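Bubble protein (Penicillium brevicompactum, PDB 1UOY) may act as a secreted toxin that recognises a molecule, or part of one, with a negatively charged surface. Local coordinates at residues Asp10-Asn15 against Gly41-Val46; Thr33-Cys38 against Gln47-Ser52; His26-Asp31 against Ser52-Thr57. All coordinates share one frame; numbering follows the deposited sequence.

Interaction 1. Residues Asp10-Asn15 against Gly41-Val46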
ATOM      1  N   ASP A  10      -2.302   7.619  -1.259  1.00  9.02           N
ATOM      2  CA  ASP A  10      -1.964   6.672  -0.179  1.00  8.52           C
ATOM      3  C   ASP A  10      -2.025   5.237  -0.685  1.00  8.57           C
ATOM      4  O   ASP A  10      -1.973   4.337   0.150  1.00  9.42           O
ATOM      5  CB  ASP A  10      -2.935   6.836   1.022  1.00  8.93           C
ATOM      6  CG  ASP A  10      -4.367   6.509   0.678  1.00  8.87           C
ATOM      7  OD1 ASP A  10      -4.772   6.684  -0.500  1.00  9.36           O
ATOM      8  OD2 ASP A  10      -5.110   6.154   1.611  1.00 10.59           O
ATOM      9  N   GLN A  11      -2.070   5.009  -2.000  1.00  7.86           N
ATOM     10  CA  GLN A  11      -2.213   3.660  -2.533  1.00  7.22           C
ATOM     11  C   GLN A  11      -1.024   3.195  -3.339  1.00  9.62           C
ATOM     12  O   GLN A  11      -0.382   4.016  -4.031  1.00  8.81           O
ATOM     13  CB  GLN A  11      -3.469   3.582  -3.383  1.00  8.02           C
ATOM     14  CG  GLN A  11      -4.702   3.888  -2.565  1.00  8.18           C
ATOM     15  CD  GLN A  11      -5.960   3.687  -3.356  1.00  8.30           C
ATOM     16  OE1 GLN A  11      -6.393   4.571  -4.120  1.00  9.35           O
ATOM     17  NE2 GLN A  11      -6.564   2.493  -3.214  1.00 10.59           N
ATOM     18  N   ARG A  12      -0.719   1.899  -3.212  1.00  8.60           N
ATOM     19  CA  ARG A  12       0.372   1.259  -3.945  1.00  6.89           C
ATOM     20  C   ARG A  12      -0.148  -0.071  -4.392  1.00  7.88           C
ATOM     21  O   ARG A  12      -0.988  -0.699  -3.714  1.00 10.22           O
ATOM     22  CB  ARG A  12       1.626   1.080  -3.069  1.00  8.80           C
ATOM     23  CG  ARG A  12       2.192   2.392  -2.567  1.00  7.94           C
ATOM     24  CD  ARG A  12       2.880   3.176  -3.686  1.00  7.62           C
ATOM     25  NE  ARG A  12       3.594   4.351  -3.176  1.00  7.49           N
ATOM     26  CZ  ARG A  12       3.040   5.516  -2.888  1.00  7.81           C
ATOM     27  NH1 ARG A  12       1.726   5.706  -3.039  1.00 11.74           N
ATOM     28  NH2 ARG A  12       3.799   6.513  -2.423  1.00 11.92           N
ATOM     29  N   ARG A  13       0.316  -0.535  -5.555  1.00  7.93           N
ATOM     30  CA  ARG A  13      -0.233  -1.768  -6.098  1.00  8.56           C
ATOM     31  C   ARG A  13       0.425  -2.989  -5.464  1.00  9.46           C
ATOM     32  O   ARG A  13       1.654  -3.175  -5.577  1.00  8.90           O
ATOM     33  CB  ARG A  13      -0.101  -1.759  -7.637  1.00  9.84           C
ATOM     34  CG  ARG A  13      -0.735  -3.010  -8.238  1.00 11.47           C
ATOM     35  CD  ARG A  13      -0.843  -2.849  -9.794  1.00 16.92           C
ATOM     36  NE  ARG A  13      -1.797  -1.796 -10.140  1.00 17.34           N
ATOM     37  CZ  ARG A  13      -3.126  -1.950 -10.202  1.00 20.49           C
ATOM     38  NH1 ARG A  13      -3.688  -3.131  -9.952  1.00 21.46           N
ATOM     39  NH2 ARG A  13      -3.904  -0.918 -10.514  1.00 15.67           N
ATOM     40  N   THR A  14      -0.383  -3.817  -4.803  1.00  9.31           N
ATOM     41  CA  THR A  14       0.143  -5.004  -4.170  1.00  7.96           C
ATOM     42  C   THR A  14       0.919  -5.856  -5.205  1.00 11.59           C
ATOM     43  O   THR A  14       0.475  -6.058  -6.351  1.00 10.43           O
ATOM     44  CB  THR A  14      -0.990  -5.824  -3.549  1.00  9.16           C
ATOM     45  OG1 THR A  14      -1.812  -4.940  -2.762  1.00 10.01           O
ATOM     46  CG2 THR A  14      -0.452  -6.955  -2.681  1.00 10.74           C
ATOM     47  N   ASN A  15       2.091  -6.285  -4.769  1.00 10.63           N
ATOM     48  CA  ASN A  15       3.011  -7.135  -5.514  1.00 11.19           C
ATOM     49  C   ASN A  15       3.804  -6.412  -6.597  1.00 10.53           C
ATOM     50  O   ASN A  15       4.588  -7.020  -7.304  1.00 14.73           O
ATOM     51  CB  ASN A  15       2.280  -8.389  -6.040  1.00 12.27           C
ATOM     52  CG  ASN A  15       1.688  -9.176  -4.918  1.00 16.41           C
ATOM     53  OD1 ASN A  15       2.292  -9.291  -3.850  1.00 17.99           O
ATOM     54  ND2 ASN A  15       0.492  -9.718  -5.132  1.00 23.19           N
ATOM     55  N   GLY A  41      11.612  -5.845  -2.085  1.00 12.37           N
ATOM     56  CA  GLY A  41      11.415  -5.155  -3.335  1.00 12.71           C
ATOM     57  C   GLY A  41      10.040  -5.149  -3.921  1.00 10.42           C
ATOM     58  O   GLY A  41       9.872  -4.703  -5.046  1.00 11.91           O
ATOM     59  N   LYS A  42       9.068  -5.661  -3.172  1.00  9.09           N
ATOM     60  CA  LYS A  42       7.705  -5.678  -3.650  1.00 10.40           C
ATOM     61  C   LYS A  42       6.733  -5.204  -2.582  1.00  9.20           C
ATOM     62  O   LYS A  42       6.948  -5.440  -1.386  1.00  9.26           O
ATOM     63  CB  LYS A  42       7.314  -7.114  -4.037  1.00 12.72           C
ATOM     64  CG  LYS A  42       8.204  -7.738  -5.114  1.00 19.73           C
ATOM     65  CD  LYS A  42       8.046  -7.059  -6.482  1.00 27.50           C
ATOM     66  CE  LYS A  42       9.003  -7.669  -7.538  1.00 35.05           C
ATOM     67  NZ  LYS A  42       9.297  -6.734  -8.708  1.00 35.77           N
ATOM     68  N   TRP A  43       5.681  -4.508  -3.017  1.00  8.38           N
ATOM     69  CA  TRP A  43       4.623  -4.135  -2.061  1.00  9.62           C
ATOM     70  C   TRP A  43       3.951  -5.414  -1.594  1.00  9.42           C
ATOM     71  O   TRP A  43       3.358  -6.142  -2.364  1.00 10.24           O
ATOM     72  CB  TRP A  43       3.599  -3.183  -2.688  1.00  8.25           C
ATOM     73  CG  TRP A  43       4.191  -1.827  -2.876  1.00  7.96           C
ATOM     74  CD1 TRP A  43       4.546  -1.241  -4.074  1.00  7.47           C
ATOM     75  CD2 TRP A  43       4.549  -0.911  -1.851  1.00  8.27           C
ATOM     76  NE1 TRP A  43       5.104  -0.023  -3.840  1.00  6.76           N
ATOM     77  CE2 TRP A  43       5.124   0.210  -2.489  1.00  7.26           C
ATOM     78  CE3 TRP A  43       4.450  -0.919  -0.451  1.00  8.29           C
ATOM     79  CZ2 TRP A  43       5.611   1.300  -1.780  1.00  6.81           C
ATOM     80  CZ3 TRP A  43       4.962   0.184   0.269  1.00  6.60           C
ATOM     81  CH2 TRP A  43       5.532   1.262  -0.412  1.00  7.65           C
ATOM     82  N   THR A  44       4.022  -5.683  -0.305  1.00  8.44           N
ATOM     83  CA  THR A  44       3.585  -6.965   0.265  1.00  9.22           C
ATOM     84  C   THR A  44       2.509  -6.703   1.268  1.00  8.76           C
ATOM     85  O   THR A  44       2.654  -5.834   2.146  1.00  9.04           O
ATOM     86  CB  THR A  44       4.827  -7.585   0.950  1.00 11.89           C
ATOM     87  OG1 THR A  44       5.853  -7.790  -0.030  1.00 12.33           O
ATOM     88  CG2 THR A  44       4.533  -8.938   1.575  1.00 13.52           C
ATOM     89  N   GLU A  45       1.431  -7.466   1.172  1.00  8.76           N
ATOM     90  CA  GLU A  45       0.323  -7.255   2.115  1.00  8.88           C
ATOM     91  C   GLU A  45       0.716  -7.724   3.514  1.00 10.53           C
ATOM     92  O   GLU A  45       1.138  -8.884   3.681  1.00 12.28           O
ATOM     93  CB  GLU A  45      -0.936  -7.987   1.642  1.00  8.72           C
ATOM     94  CG  GLU A  45      -2.144  -7.698   2.536  1.00 10.70           C
ATOM     95  CD  GLU A  45      -3.423  -8.206   1.945  1.00 10.42           C
ATOM     96  OE1 GLU A  45      -3.866  -9.303   2.356  1.00 13.14           O
ATOM     97  OE2 GLU A  45      -3.967  -7.529   1.052  1.00 11.13           O
ATOM     98  N   VAL A  46       0.633  -6.789   4.459  1.00  8.94           N
ATOM     99  CA  VAL A  46       0.955  -7.081   5.869  1.00  8.36           C
ATOM    100  C   VAL A  46      -0.268  -7.181   6.769  1.00  9.09           C
ATOM    101  O   VAL A  46      -0.165  -7.655   7.922  1.00 12.71           O
ATOM    102  CB  VAL A  46       1.978  -6.073   6.459  1.00  9.41           C
ATOM    103  CG1 VAL A  46       3.336  -6.230   5.745  1.00 11.06           C
ATOM    104  CG2 VAL A  46       1.469  -4.664   6.360  1.00 11.59           C
TER
HETATM  105  O   HOH W   1      -3.674  -5.797  -0.993  1.00 16.57           O
HETATM  106  O   HOH W   2       1.341  -9.531  -0.880  1.00 16.41           O
HETATM  107  O   HOH W   3       6.695  -6.985  -9.509  1.00 46.96           O
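The outer strand 42-48 of the three-stranded antiparallel sheet carries an indole, W43, on which the irregular N-terminal segment 10-15 settles through R12. The R12 methylenes do the touching: CB lies over one face of the five-membered ring, 3.6 Å from its centroid and only 6° off the normal, a CH-pi contact. CG follows above the rim of the indole near the CE2-CZ2 bond, 3.7 Å from W43 CZ2. A turn at chi2 (-73°) bends the chain, and the guanidinium ends nearly perpendicular to the indole, its plane 87° away. There R12 NH1 donates in its own plane to Q11 O and also reaches V9 O. Arginine suits this place because its long aliphatic stem covers the aromatic surface while its head finds polar partners beyond it. Next to the ring, W43 CB packs 3.5 Å from R13 O. One direct backbone hydrogen bond fastens the segment: N15 N donates its N-H to W43 O at 2.7 Å, in the carbonyl plane and on a lone pair. Water extends the seam at three points, joining T14 OG1 to E45 OE2, N15 OD1 to E45 N, and N15 O to K42 NZ. Tryptophan suits its position because the broad indole can meet R12 on one face and also touch V36 of the neighbouring strand. This is coil-on-sheet packing around a buried tryptophan, in a small disulfide-rich beta fold.

Interaction 2. Residues Thr33-Cys38 against Gln47-Ser52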
ATOM      1  N   THR A  33      -8.362  -3.311   0.356  1.00  8.77           N
ATOM      2  CA  THR A  33      -8.626  -4.467   1.219  1.00  7.78           C
ATOM      3  C   THR A  33      -7.411  -4.939   1.975  1.00  7.42           C
ATOM      4  O   THR A  33      -7.508  -5.877   2.757  1.00  8.90           O
ATOM      5  CB  THR A  33      -9.218  -5.708   0.478  1.00  8.15           C
ATOM      6  OG1 THR A  33      -8.244  -6.215  -0.446  1.00  9.69           O
ATOM      7  CG2 THR A  33     -10.522  -5.339  -0.245  1.00  9.11           C
ATOM      8  N   GLY A  34      -6.280  -4.235   1.796  1.00  7.47           N
ATOM      9  CA  GLY A  34      -5.098  -4.608   2.523  1.00  8.05           C
ATOM     10  C   GLY A  34      -4.132  -3.452   2.699  1.00  7.55           C
ATOM     11  O   GLY A  34      -4.152  -2.496   1.955  1.00  9.04           O
ATOM     12  N   VAL A  35      -3.341  -3.581   3.740  1.00  6.99           N
ATOM     13  CA  VAL A  35      -2.246  -2.676   4.040  1.00  5.79           C
ATOM     14  C   VAL A  35      -1.005  -3.312   3.469  1.00  7.02           C
ATOM     15  O   VAL A  35      -0.758  -4.532   3.697  1.00  9.03           O
ATOM     16  CB  VAL A  35      -2.059  -2.542   5.523  1.00  6.18           C
ATOM     17  CG1 VAL A  35      -0.853  -1.614   5.815  1.00  7.82           C
ATOM     18  CG2 VAL A  35      -3.339  -1.940   6.130  1.00  9.81           C
ATOM     19  N   VAL A  36      -0.178  -2.553   2.724  1.00  6.50           N
ATOM     20  CA  VAL A  36       1.055  -3.112   2.145  1.00  7.19           C
ATOM     21  C   VAL A  36       2.306  -2.382   2.650  1.00  7.11           C
ATOM     22  O   VAL A  36       2.266  -1.185   2.994  1.00  7.92           O
ATOM     23  CB  VAL A  36       1.014  -3.052   0.587  1.00  6.42           C
ATOM     24  CG1 VAL A  36      -0.135  -3.971   0.047  1.00  8.46           C
ATOM     25  CG2 VAL A  36       0.702  -1.621   0.074  1.00  9.17           C
ATOM     26  N   GLU A  37       3.430  -3.107   2.607  1.00  7.22           N
ATOM     27  CA  GLU A  37       4.720  -2.589   3.067  1.00  7.73           C
ATOM     28  C   GLU A  37       5.730  -3.065   2.042  1.00  8.70           C
ATOM     29  O   GLU A  37       5.596  -4.155   1.494  1.00  8.68           O
ATOM     30  CB  GLU A  37       5.051  -3.186   4.467  1.00  7.09           C
ATOM     31  CG  GLU A  37       6.361  -2.617   5.061  1.00  8.67           C
ATOM     32  CD  GLU A  37       6.673  -3.210   6.394  1.00  9.46           C
ATOM     33  OE1 GLU A  37       5.758  -3.576   7.157  1.00 12.69           O
ATOM     34  OE2 GLU A  37       7.871  -3.317   6.706  1.00 12.67           O
ATOM     35  N   CYS A  38       6.787  -2.287   1.812  1.00  8.02           N
ATOM     36  CA  CYS A  38       7.812  -2.694   0.869  1.00  8.50           C
ATOM     37  C   CYS A  38       8.744  -3.706   1.510  1.00 10.80           C
ATOM     38  O   CYS A  38       9.496  -3.364   2.420  1.00 12.25           O
ATOM     39  CB  CYS A  38       8.550  -1.439   0.416  1.00  8.55           C
ATOM     40  SG  CYS A  38       9.766  -1.843  -0.891  1.00 11.11           S
ATOM     41  N   GLN A  47      -1.426  -6.767   6.257  1.00  7.72           N
ATOM     42  CA  GLN A  47      -2.662  -6.938   6.993  1.00  8.89           C
ATOM     43  C   GLN A  47      -3.768  -7.006   5.981  1.00 10.24           C
ATOM     44  O   GLN A  47      -3.823  -6.220   5.023  1.00  9.72           O
ATOM     45  CB  GLN A  47      -2.944  -5.797   7.956  1.00  8.70           C
ATOM     46  CG  GLN A  47      -4.230  -6.068   8.797  1.00 11.07           C
ATOM     47  CD  GLN A  47      -4.522  -4.950   9.811  1.00 14.95           C
ATOM     48  OE1 GLN A  47      -3.671  -4.096  10.112  1.00 13.90           O
ATOM     49  NE2 GLN A  47      -5.726  -4.963  10.355  1.00 13.60           N
ATOM     50  N   ASP A  48      -4.637  -7.998   6.140  1.00  9.86           N
ATOM     51  CA  ASP A  48      -5.796  -8.136   5.277  1.00  8.47           C
ATOM     52  C   ASP A  48      -6.968  -7.460   5.959  1.00  9.52           C
ATOM     53  O   ASP A  48      -7.443  -7.941   7.004  1.00 11.33           O
ATOM     54  CB  ASP A  48      -6.121  -9.626   5.086  1.00  8.77           C
ATOM     55  CG  ASP A  48      -7.107  -9.889   3.987  1.00 12.21           C
ATOM     56  OD1 ASP A  48      -7.753  -8.935   3.482  1.00 10.22           O
ATOM     57  OD2 ASP A  48      -7.286 -11.086   3.600  1.00 10.19           O
ATOM     58  N   CYS A  49      -7.428  -6.337   5.406  1.00  8.39           N
ATOM     59  CA  CYS A  49      -8.565  -5.637   5.956  1.00  8.57           C
ATOM     60  C   CYS A  49      -9.862  -6.372   5.703  1.00 10.53           C
ATOM     61  O   CYS A  49     -10.849  -6.121   6.372  1.00 10.14           O
ATOM     62  CB  CYS A  49      -8.644  -4.214   5.351  1.00  7.77           C
ATOM     63  SG  CYS A  49      -7.157  -3.207   5.563  1.00  9.03           S
ATOM     64  N   GLY A  50      -9.830  -7.282   4.730  1.00  9.49           N
ATOM     65  CA  GLY A  50     -11.034  -8.044   4.375  1.00 11.02           C
ATOM     66  C   GLY A  50     -11.872  -7.189   3.459  1.00 10.45           C
ATOM     67  O   GLY A  50     -11.844  -7.385   2.239  1.00 13.44           O
ATOM     68  N   SER A  51     -12.600  -6.262   4.063  1.00 10.57           N
ATOM     69  CA  SER A  51     -13.362  -5.277   3.290  1.00 10.79           C
ATOM     70  C   SER A  51     -12.401  -4.128   2.858  1.00 10.03           C
ATOM     71  O   SER A  51     -11.226  -4.038   3.308  1.00  9.51           O
ATOM     72  CB  SER A  51     -14.488  -4.735   4.140  1.00 13.94           C
ATOM     73  OG  SER A  51     -13.921  -4.169   5.335  1.00 18.27           O
ATOM     74  N   SER A  52     -12.915  -3.270   1.980  1.00  9.06           N
ATOM     75  CA  SER A  52     -12.138  -2.185   1.357  1.00  8.50           C
ATOM     76  C   SER A  52     -11.982  -0.974   2.256  1.00  7.52           C
ATOM     77  O   SER A  52     -12.287   0.121   1.832  1.00  8.00           O
ATOM     78  CB  SER A  52     -12.830  -1.778   0.046  1.00  8.22           C
ATOM     79  OG  SER A  52     -14.220  -1.533   0.268  1.00  9.70           O
TER
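A single carbonyl, T33 O, draws two consecutive amides of the opposing chain where the hairpin of strands 34-39 and 42-48 runs out of regular pairing. C49 N binds it at 2.7 Å, from 38° above the carbonyl plane, while G50 N adds a weak bond at 3.4 Å. D48 OD1 stands 3.2 Å from T33 O, two acceptors side by side, but G50 N donates to this carboxylate oxygen as well, at 2.9 Å and from above the carboxylate plane, closing an Asx turn. Aspartate fits here because its short carboxylate can reach the amide two residues on; chi1 of -168° places CG beside the carbonyl carbon, from which the chain runs on to G50. With positive phi, G50 takes a conformation that favours glycine. Regular antiparallel pairing precedes the turn. V35 and Q47 form a hydrogen-bonded pair, V35 N to Q47 O at 3.0 Å with a weak return bond, and G34 faces D48 in a non-hydrogen-bonded pair. G34 CA makes a CA-H...O contact with Q47 O at 3.2 Å, and as glycine it brings no side chain into this close approach. The V35 methyl CG2 meets C49 SG, itself bonded to C64, at 4.1 Å. At the turn, T33 CG2 rests 3.5 Å from G50 O, and T33 OG1 bonds to D31. C49 N is thus the main donor to T33 O, while G50 N, held chiefly by D48 OD1, probably offsets the closeness of the two oxygens.

Interaction 3. Residues His26-Asp31 against Ser52-Thr57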
ATOM      1  N   HIS A  26       3.665   2.119   5.559  1.00  7.64           N
ATOM      2  CA  HIS A  26       2.482   1.331   5.215  1.00  6.82           C
ATOM      3  C   HIS A  26       1.559   2.151   4.345  1.00  6.56           C
ATOM      4  O   HIS A  26       1.223   3.296   4.654  1.00  7.60           O
ATOM      5  CB  HIS A  26       1.760   0.949   6.502  1.00  6.91           C
ATOM      6  CG  HIS A  26       2.407  -0.183   7.190  1.00  8.45           C
ATOM      7  ND1 HIS A  26       1.876  -0.751   8.325  1.00 10.38           N
ATOM      8  CD2 HIS A  26       3.521  -0.877   6.890  1.00 12.26           C
ATOM      9  CE1 HIS A  26       2.651  -1.760   8.695  1.00  8.71           C
ATOM     10  NE2 HIS A  26       3.657  -1.851   7.846  1.00 12.03           N
ATOM     11  N   PHE A  27       1.185   1.546   3.230  1.00  8.12           N
ATOM     12  CA  PHE A  27       0.254   2.130   2.264  1.00  7.60           C
ATOM     13  C   PHE A  27      -0.945   1.208   2.082  1.00  7.54           C
ATOM     14  O   PHE A  27      -0.966   0.116   2.651  1.00  8.97           O
ATOM     15  CB  PHE A  27       0.950   2.349   0.901  1.00  7.49           C
ATOM     16  CG  PHE A  27       1.934   3.498   0.926  1.00  7.57           C
ATOM     17  CD1 PHE A  27       1.492   4.798   0.725  1.00 10.54           C
ATOM     18  CD2 PHE A  27       3.268   3.281   1.164  1.00  8.30           C
ATOM     19  CE1 PHE A  27       2.407   5.876   0.749  1.00 10.44           C
ATOM     20  CE2 PHE A  27       4.196   4.343   1.195  1.00  8.31           C
ATOM     21  CZ  PHE A  27       3.773   5.631   0.987  1.00  8.60           C
ATOM     22  N   CYS A  28      -1.952   1.664   1.341  1.00  7.38           N
ATOM     23  CA  CYS A  28      -3.110   0.836   1.047  1.00  6.20           C
ATOM     24  C   CYS A  28      -2.976   0.235  -0.325  1.00  8.02           C
ATOM     25  O   CYS A  28      -2.436   0.884  -1.232  1.00  9.16           O
ATOM     26  CB  CYS A  28      -4.365   1.680   1.038  1.00  7.50           C
ATOM     27  SG  CYS A  28      -4.793   2.332   2.663  1.00  8.63           S
ATOM     28  N   GLY A  29      -3.460  -1.007  -0.506  1.00  8.18           N
ATOM     29  CA  GLY A  29      -3.504  -1.579  -1.842  1.00  7.42           C
ATOM     30  C   GLY A  29      -4.572  -0.856  -2.650  1.00  8.42           C
ATOM     31  O   GLY A  29      -5.347  -0.029  -2.147  1.00  8.77           O
ATOM     32  N   CYS A  30      -4.617  -1.155  -3.933  1.00  7.94           N
ATOM     33  CA  CYS A  30      -5.547  -0.471  -4.802  1.00  8.80           C
ATOM     34  C   CYS A  30      -7.013  -0.650  -4.441  1.00  8.01           C
ATOM     35  O   CYS A  30      -7.793   0.310  -4.542  1.00 10.59           O
ATOM     36  CB  CYS A  30      -5.332  -0.825  -6.277  1.00 10.97           C
ATOM     37  SG  CYS A  30      -3.589  -0.755  -6.813  1.00 12.25           S
ATOM     38  N   ASP A  31      -7.397  -1.854  -4.037  1.00  8.65           N
ATOM     39  CA  ASP A  31      -8.789  -2.044  -3.654  1.00  7.15           C
ATOM     40  C   ASP A  31      -9.094  -1.801  -2.206  1.00  8.21           C
ATOM     41  O   ASP A  31     -10.226  -1.982  -1.775  1.00  9.82           O
ATOM     42  CB  ASP A  31      -9.305  -3.414  -4.102  1.00  8.91           C
ATOM     43  CG  ASP A  31      -8.677  -4.570  -3.364  1.00 14.13           C
ATOM     44  OD1 ASP A  31      -7.964  -4.375  -2.354  1.00  9.97           O
ATOM     45  OD2 ASP A  31      -8.944  -5.738  -3.790  1.00 18.12           O
ATOM     46  N   SER A  52     -12.915  -3.270   1.980  1.00  9.06           N
ATOM     47  CA  SER A  52     -12.138  -2.185   1.357  1.00  8.50           C
ATOM     48  C   SER A  52     -11.982  -0.974   2.256  1.00  7.52           C
ATOM     49  O   SER A  52     -12.287   0.121   1.832  1.00  8.00           O
ATOM     50  CB  SER A  52     -12.830  -1.778   0.046  1.00  8.22           C
ATOM     51  OG  SER A  52     -14.220  -1.533   0.268  1.00  9.70           O
ATOM     52  N   SER A  53     -11.508  -1.187   3.481  1.00  8.24           N
ATOM     53  CA  SER A  53     -11.475  -0.119   4.459  1.00  8.18           C
ATOM     54  C   SER A  53     -10.178   0.613   4.698  1.00  7.65           C
ATOM     55  O   SER A  53     -10.145   1.574   5.487  1.00  8.74           O
ATOM     56  CB  SER A  53     -11.957  -0.676   5.804  1.00  9.20           C
ATOM     57  OG  SER A  53     -10.961  -1.562   6.321  1.00 10.03           O
ATOM     58  N   CYS A  54      -9.099   0.184   4.055  1.00  6.67           N
ATOM     59  CA  CYS A  54      -7.790   0.811   4.343  1.00  8.25           C
ATOM     60  C   CYS A  54      -7.751   2.306   4.046  1.00  7.37           C
ATOM     61  O   CYS A  54      -8.351   2.754   3.064  1.00  8.66           O
ATOM     62  CB  CYS A  54      -6.723   0.090   3.512  1.00  8.30           C
ATOM     63  SG  CYS A  54      -5.005   0.649   3.797  1.00  8.89           S
ATOM     64  N   LYS A  55      -7.057   3.062   4.905  1.00  6.58           N
ATOM     65  CA  LYS A  55      -6.824   4.497   4.618  1.00  8.98           C
ATOM     66  C   LYS A  55      -5.446   4.872   5.156  1.00  7.00           C
ATOM     67  O   LYS A  55      -4.986   4.336   6.171  1.00  8.60           O
ATOM     68  CB  LYS A  55      -7.872   5.448   5.231  1.00 10.32           C
ATOM     69  CG  LYS A  55      -7.949   5.399   6.752  1.00 12.13           C
ATOM     70  CD  LYS A  55      -8.852   4.193   7.160  1.00 13.51           C
ATOM     71  CE  LYS A  55      -9.354   4.264   8.587  1.00 20.08           C
ATOM     72  NZ  LYS A  55     -10.131   3.046   8.911  1.00 18.23           N
ATOM     73  N   GLY A  56      -4.780   5.798   4.466  1.00  9.93           N
ATOM     74  CA  GLY A  56      -3.500   6.263   4.928  1.00 11.18           C
ATOM     75  C   GLY A  56      -3.230   7.607   4.311  1.00  8.18           C
ATOM     76  O   GLY A  56      -4.144   8.368   3.939  1.00 10.54           O
ATOM     77  N   THR A  57      -1.944   7.919   4.219  1.00  8.26           N
ATOM     78  CA  THR A  57      -1.532   9.198   3.661  1.00  8.85           C
ATOM     79  C   THR A  57      -0.453   8.998   2.607  1.00  9.62           C
ATOM     80  O   THR A  57       0.086   7.901   2.407  1.00  9.37           O
ATOM     81  CB  THR A  57      -0.921  10.153   4.747  1.00 10.25           C
ATOM     82  OG1 THR A  57       0.438   9.773   5.056  1.00 10.82           O
ATOM     83  CG2 THR A  57      -1.735  10.114   6.029  1.00 10.88           C
TER
HETATM   84  O   HOH W   4      -0.625   5.255   3.457  1.00 16.03           O
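The phenyl ring of F27 meets T57 O obliquely, with F27 CE1 3.5 Å from the oxygen. Other flat groups complete its surroundings: the guanidinium of R12 makes a cation-pi contact with this ring, and the indole of W43 meets it with the planes at about 80°. Phenylalanine suits the spot because a broad aromatic ring offers surface to several neighbours and a pi face to a cation. Beside it, one water donates to both H26 O and T57 O, each at 2.9 Å, so the backbones of strands 26-28 and 55-57 are joined through solvent where no direct hydrogen bond spans them. The covalent link comes from C28 and C54, whose SG atoms are 2.0 Å apart. Its chi3 of -85° is close to the relaxed right angle of a disulfide. The two half-cystines reach it differently: C28 SG lies beside its own backbone N, whereas C54 SG stands anti to its N, extending toward C28. The bridge is buried, with A62 and V35 packed on C54. C28 SG also approaches K55 N at 3.3 Å. Next along, G56, as glycine, has no side chain on the side that faces strand 26-28, where H26 O and C28 SG lie, and its N bonds to D10 OD2. At the far end S52 CB packs 3.2 Å from the carbonyl oxygen D31 O. The strand axes pass 6.2 Å apart at 124°, and the two strands do not form a regular beta pair. The disulfide joins strand 26-28 to the residue just before strand 55-57, and so ties the three-stranded antiparallel sheet to the two-stranded one in this small disulfide-rich beta fold.

The three contacts crowd into one compact 64-residue chain: the centres of interactions 2 and 3 lie about 6 Å apart, those of 1 and 2 about 9 Å, and those of 1 and 3 about 10 Å. Interactions 1 and 2 share strand 42-48 and meet through its pairing with strand 34-39, while 2 and 3 share S52 and join where strand 26-28 pairs with 34-39. Along the chain interaction 2 is nested within the loop closed by interaction 3, whereas interaction 1 crosses both. Segment 10-15 also bonds to segment 26-31, through R12 N to C28 O. Disulfides and the two small sheets together thus hold a helix-free chain compact.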